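Local coordinates for protein ribulose bisphosphate carboxylase (Pyrococcus horikoshii, PDB 2D69) that probably catalyses the addition of carbon dioxide and water to ribulose 1,5-bisphosphate, giving two molecules of 3-phosphoglycerate in an archaeal AMP degradation pathway, at residues A299-I310 with F332-V343. Numbering follows the deposited sequence.
Sequences AKAARMIGVDQI and FLLSKWEHIRPV
The carbonyl O of S335 is gripped end-on by two nitrogens of R303, NH2 at 2.7 Å and NH1 at 3.0 Å, and lies in the guanidinium plane. NE of R303 gives a third bond, to R341 O at 2.9 Å, arriving above that carbonyl's plane; a weak bond runs from NH2 to I340 O. The chain of R303 is extended, with CG anti to the backbone N (chi1 178°), which carries the guanidinium off the helix into the loop after F332-L334. L333 O lies over one guanidinium face and CE3 of W337 over the opposite one, while I340 CG2 and V343 CG2 pack on the aliphatic CG. A leucine in place of R303 would probably leave the carbonyls of S335 and R341 without these donors and the loop less firmly held. The ring of F332 meets K300, its CE2 3.4 Å from K300 CA, and CH2 of W337 touches K300 CG and, at 3.8 Å, M304 CE. Beyond the Schellman motif at G306, V343 CG1 packs on Q309 CA, and I310 CG2 meets L333 CD1 at 3.6 Å. The contact thus joins helix 295-305 to the loop leaving helix 323-334 in the TIM-barrel domain, just where strands 309-311 and 344-348 begin to pair in parallel; helix 127-130 packs against M304 and W337.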
loop_
_atom_site.group_PDB
_atom_site.type_symbol
_atom_site.label_atom_id
_atom_site.label_comp_id
_atom_site.label_asym_id
_atom_site.label_seq_id
_atom_site.Cartn_x
_atom_site.Cartn_y
_atom_site.Cartn_z
ATOM N N ALA A 299 -12.173 -2.338 -37.862
ATOM C CA ALA A 299 -13.258 -2.961 -37.131
ATOM C C ALA A 299 -12.846 -4.332 -36.574
ATOM O O ALA A 299 -13.302 -4.737 -35.509
ATOM C CB ALA A 299 -14.481 -3.122 -38.030
ATOM N N LYS A 300 -12.037 -5.058 -37.334
ATOM C CA LYS A 300 -11.602 -6.387 -36.937
ATOM C C LYS A 300 -10.665 -6.280 -35.739
ATOM O O LYS A 300 -10.773 -7.024 -34.785
ATOM C CB LYS A 300 -10.912 -7.091 -38.115
ATOM C CG LYS A 300 -10.319 -8.449 -37.821
ATOM C CD LYS A 300 -9.980 -9.205 -39.096
ATOM C CE LYS A 300 -11.131 -10.044 -39.675
ATOM N NZ LYS A 300 -10.742 -10.591 -41.078
ATOM N N ALA A 301 -9.681 -5.400 -35.833
ATOM C CA ALA A 301 -8.852 -5.106 -34.668
ATOM C C ALA A 301 -9.687 -4.729 -33.454
ATOM O O ALA A 301 -9.447 -5.226 -32.342
ATOM C CB ALA A 301 -7.859 -4.024 -34.992
ATOM N N ALA A 302 -10.680 -3.855 -33.641
ATOM C CA ALA A 302 -11.397 -3.340 -32.505
ATOM C C ALA A 302 -12.239 -4.466 -31.876
ATOM O O ALA A 302 -12.402 -4.492 -30.640
ATOM C CB ALA A 302 -12.294 -2.128 -32.923
ATOM N N ARG A 303 -12.805 -5.357 -32.711
ATOM C CA ARG A 303 -13.571 -6.502 -32.203
ATOM C C ARG A 303 -12.668 -7.490 -31.436
ATOM O O ARG A 303 -13.054 -8.047 -30.407
ATOM C CB ARG A 303 -14.272 -7.205 -33.358
ATOM C CG ARG A 303 -15.043 -8.433 -32.925
ATOM C CD ARG A 303 -15.999 -8.989 -33.947
ATOM N NE ARG A 303 -16.639 -10.161 -33.397
ATOM C CZ ARG A 303 -17.149 -11.169 -34.091
ATOM N NH1 ARG A 303 -17.116 -11.152 -35.428
ATOM N NH2 ARG A 303 -17.716 -12.196 -33.453
ATOM N N MET A 304 -11.449 -7.698 -31.942
ATOM C CA MET A 304 -10.557 -8.681 -31.380
ATOM C C MET A 304 -10.110 -8.236 -29.982
ATOM O O MET A 304 -10.253 -9.012 -29.002
ATOM C CB MET A 304 -9.386 -8.887 -32.382
ATOM C CG MET A 304 -8.289 -9.881 -32.013
ATOM S SD MET A 304 -6.925 -10.030 -33.344
ATOM C CE MET A 304 -7.689 -9.268 -34.507
ATOM N N ILE A 305 -9.671 -6.983 -29.867
ATOM C CA ILE A 305 -9.402 -6.399 -28.572
ATOM C C ILE A 305 -10.663 -6.487 -27.748
ATOM O O ILE A 305 -10.698 -7.030 -26.630
ATOM C CB ILE A 305 -8.898 -4.925 -28.706
ATOM C CG1 ILE A 305 -7.526 -4.921 -29.352
ATOM C CG2 ILE A 305 -8.780 -4.308 -27.307
ATOM C CD1 ILE A 305 -7.119 -3.597 -29.957
ATOM N N GLY A 306 -11.750 -5.982 -28.314
ATOM C CA GLY A 306 -13.023 -6.152 -27.656
ATOM C C GLY A 306 -13.898 -4.959 -27.403
ATOM O O GLY A 306 -14.365 -4.806 -26.284
ATOM N N VAL A 307 -14.181 -4.145 -28.425
ATOM C CA VAL A 307 -15.246 -3.132 -28.311
ATOM C C VAL A 307 -16.538 -3.872 -28.419
ATOM O O VAL A 307 -16.583 -4.900 -29.074
ATOM C CB VAL A 307 -15.111 -1.992 -29.400
ATOM C CG1 VAL A 307 -13.766 -1.344 -29.309
ATOM C CG2 VAL A 307 -15.431 -2.487 -30.735
ATOM N N ASP A 308 -17.582 -3.428 -27.730
ATOM C CA ASP A 308 -18.877 -4.128 -27.759
ATOM C C ASP A 308 -19.844 -3.628 -28.831
ATOM O O ASP A 308 -20.830 -4.334 -29.211
ATOM C CB ASP A 308 -19.530 -4.001 -26.407
ATOM C CG ASP A 308 -18.717 -4.639 -25.340
ATOM O OD1 ASP A 308 -18.905 -5.861 -25.143
ATOM O OD2 ASP A 308 -17.887 -3.995 -24.650
ATOM N N GLN A 309 -19.570 -2.412 -29.308
ATOM C CA GLN A 309 -20.352 -1.765 -30.380
ATOM C C GLN A 309 -19.488 -0.717 -31.066
ATOM O O GLN A 309 -18.595 -0.136 -30.449
ATOM C CB GLN A 309 -21.681 -1.169 -29.897
ATOM C CG GLN A 309 -21.600 -0.257 -28.765
ATOM C CD GLN A 309 -22.953 -0.004 -28.115
ATOM O OE1 GLN A 309 -23.379 1.162 -28.002
ATOM N NE2 GLN A 309 -23.581 -1.035 -27.666
ATOM N N ILE A 310 -19.685 -0.542 -32.351
ATOM C CA ILE A 310 -18.848 0.405 -33.108
ATOM C C ILE A 310 -19.625 0.941 -34.312
ATOM O O ILE A 310 -20.402 0.205 -34.949
ATOM C CB ILE A 310 -17.503 -0.261 -33.563
ATOM C CG1 ILE A 310 -16.562 0.737 -34.217
ATOM C CG2 ILE A 310 -17.768 -1.375 -34.527
ATOM C CD1 ILE A 310 -15.170 0.217 -34.400
ATOM N N PHE A 332 -19.327 -9.070 -40.850
ATOM C CA PHE A 332 -18.171 -9.434 -40.048
ATOM C C PHE A 332 -18.390 -9.190 -38.554
ATOM O O PHE A 332 -18.189 -10.079 -37.751
ATOM C CB PHE A 332 -16.910 -8.679 -40.478
ATOM C CG PHE A 332 -15.866 -8.722 -39.430
ATOM C CD1 PHE A 332 -15.186 -9.927 -39.183
ATOM C CD2 PHE A 332 -15.648 -7.622 -38.582
ATOM C CE1 PHE A 332 -14.288 -10.020 -38.116
ATOM C CE2 PHE A 332 -14.720 -7.706 -37.530
ATOM C CZ PHE A 332 -14.038 -8.913 -37.302
ATOM N N LEU A 333 -18.799 -7.994 -38.168
ATOM C CA LEU A 333 -19.006 -7.685 -36.757
ATOM C C LEU A 333 -19.910 -8.709 -36.064
ATOM O O LEU A 333 -19.699 -9.041 -34.858
ATOM C CB LEU A 333 -19.554 -6.283 -36.555
ATOM C CG LEU A 333 -18.527 -5.149 -36.827
ATOM C CD1 LEU A 333 -19.237 -3.831 -36.686
ATOM C CD2 LEU A 333 -17.344 -5.145 -35.886
ATOM N N LEU A 334 -20.897 -9.223 -36.805
ATOM C CA LEU A 334 -21.888 -10.094 -36.205
ATOM C C LEU A 334 -21.595 -11.564 -36.436
ATOM O O LEU A 334 -22.308 -12.394 -35.910
ATOM C CB LEU A 334 -23.297 -9.767 -36.736
ATOM C CG LEU A 334 -23.933 -8.449 -36.306
ATOM C CD1 LEU A 334 -25.111 -8.131 -37.239
ATOM C CD2 LEU A 334 -24.375 -8.515 -34.860
ATOM N N SER A 335 -20.560 -11.891 -37.213
ATOM C CA SER A 335 -20.280 -13.264 -37.589
ATOM C C SER A 335 -19.659 -14.019 -36.416
ATOM O O SER A 335 -19.042 -13.427 -35.518
ATOM C CB SER A 335 -19.292 -13.341 -38.772
ATOM O OG SER A 335 -18.038 -12.818 -38.367
ATOM N N LYS A 336 -19.893 -15.324 -36.414
ATOM C CA LYS A 336 -19.228 -16.260 -35.541
ATOM C C LYS A 336 -17.734 -16.226 -35.865
ATOM O O LYS A 336 -17.366 -16.233 -37.008
ATOM C CB LYS A 336 -19.820 -17.649 -35.747
ATOM C CG LYS A 336 -19.925 -18.510 -34.463
ATOM C CD LYS A 336 -18.543 -18.767 -33.826
ATOM C CE LYS A 336 -18.569 -19.813 -32.657
ATOM N NZ LYS A 336 -17.234 -20.358 -32.401
ATOM N N TRP A 337 -16.881 -16.116 -34.830
ATOM C CA TRP A 337 -15.458 -15.981 -35.016
ATOM C C TRP A 337 -14.774 -16.541 -33.793
ATOM O O TRP A 337 -14.351 -15.803 -32.899
ATOM C CB TRP A 337 -15.086 -14.514 -35.186
ATOM C CG TRP A 337 -13.717 -14.297 -35.636
ATOM C CD1 TRP A 337 -12.977 -15.157 -36.366
ATOM C CD2 TRP A 337 -12.901 -13.128 -35.445
ATOM N NE1 TRP A 337 -11.752 -14.607 -36.649
ATOM C CE2 TRP A 337 -11.677 -13.365 -36.093
ATOM C CE3 TRP A 337 -13.084 -11.899 -34.804
ATOM C CZ2 TRP A 337 -10.645 -12.423 -36.142
ATOM C CZ3 TRP A 337 -12.052 -10.965 -34.830
ATOM C CH2 TRP A 337 -10.829 -11.248 -35.492
ATOM N N GLU A 338 -14.695 -17.868 -33.758
ATOM C CA GLU A 338 -14.190 -18.593 -32.614
ATOM C C GLU A 338 -14.849 -18.113 -31.319
ATOM O O GLU A 338 -16.058 -18.020 -31.257
ATOM C CB GLU A 338 -12.658 -18.499 -32.554
ATOM C CG GLU A 338 -11.919 -18.911 -33.844
ATOM C CD GLU A 338 -11.882 -20.412 -34.126
ATOM O OE1 GLU A 338 -12.438 -21.174 -33.363
ATOM O OE2 GLU A 338 -11.288 -20.828 -35.118
ATOM N N HIS A 339 -14.048 -17.824 -30.296
ATOM C CA HIS A 339 -14.528 -17.340 -28.977
ATOM C C HIS A 339 -14.864 -15.812 -28.925
ATOM O O HIS A 339 -15.350 -15.324 -27.877
ATOM C CB HIS A 339 -13.460 -17.602 -27.892
ATOM C CG HIS A 339 -12.138 -16.975 -28.214
ATOM N ND1 HIS A 339 -11.358 -17.426 -29.249
ATOM C CD2 HIS A 339 -11.512 -15.875 -27.722
ATOM C CE1 HIS A 339 -10.282 -16.659 -29.369
ATOM N NE2 HIS A 339 -10.349 -15.710 -28.454
ATOM N N ILE A 340 -14.568 -15.073 -30.001
ATOM C CA ILE A 340 -14.824 -13.643 -30.034
ATOM C C ILE A 340 -16.322 -13.347 -30.178
ATOM O O ILE A 340 -16.948 -13.676 -31.171
ATOM C CB ILE A 340 -14.076 -13.001 -31.130
ATOM C CG1 ILE A 340 -12.570 -13.354 -31.055
ATOM C CG2 ILE A 340 -14.291 -11.521 -31.135
ATOM C CD1 ILE A 340 -11.819 -12.866 -29.860
ATOM N N ARG A 341 -16.895 -12.727 -29.174
ATOM C CA ARG A 341 -18.341 -12.437 -29.187
ATOM C C ARG A 341 -18.694 -11.447 -30.295
ATOM O O ARG A 341 -17.802 -10.637 -30.756
ATOM C CB ARG A 341 -18.745 -11.904 -27.818
ATOM C CG ARG A 341 -18.995 -12.976 -26.748
ATOM C CD ARG A 341 -19.142 -12.339 -25.350
ATOM N NE ARG A 341 -19.097 -13.275 -24.247
ATOM C CZ ARG A 341 -17.993 -13.753 -23.635
ATOM N NH1 ARG A 341 -16.756 -13.370 -23.960
ATOM N NH2 ARG A 341 -18.142 -14.606 -22.651
ATOM N N PRO A 342 -19.917 -11.508 -30.817
ATOM C CA PRO A 342 -20.310 -10.520 -31.855
ATOM C C PRO A 342 -20.515 -9.101 -31.276
ATOM O O PRO A 342 -20.858 -8.932 -30.118
ATOM C CB PRO A 342 -21.623 -11.092 -32.423
ATOM C CG PRO A 342 -22.231 -11.918 -31.277
ATOM C CD PRO A 342 -21.004 -12.445 -30.496
ATOM N N VAL A 343 -20.281 -8.114 -32.115
ATOM C CA VAL A 343 -20.302 -6.675 -31.833
ATOM C C VAL A 343 -21.467 -6.002 -32.529
ATOM O O VAL A 343 -21.716 -6.235 -33.726
ATOM C CB VAL A 343 -18.984 -6.054 -32.369
ATOM C CG1 VAL A 343 -19.000 -4.511 -32.345
ATOM C CG2 VAL A 343 -17.752 -6.661 -31.625
#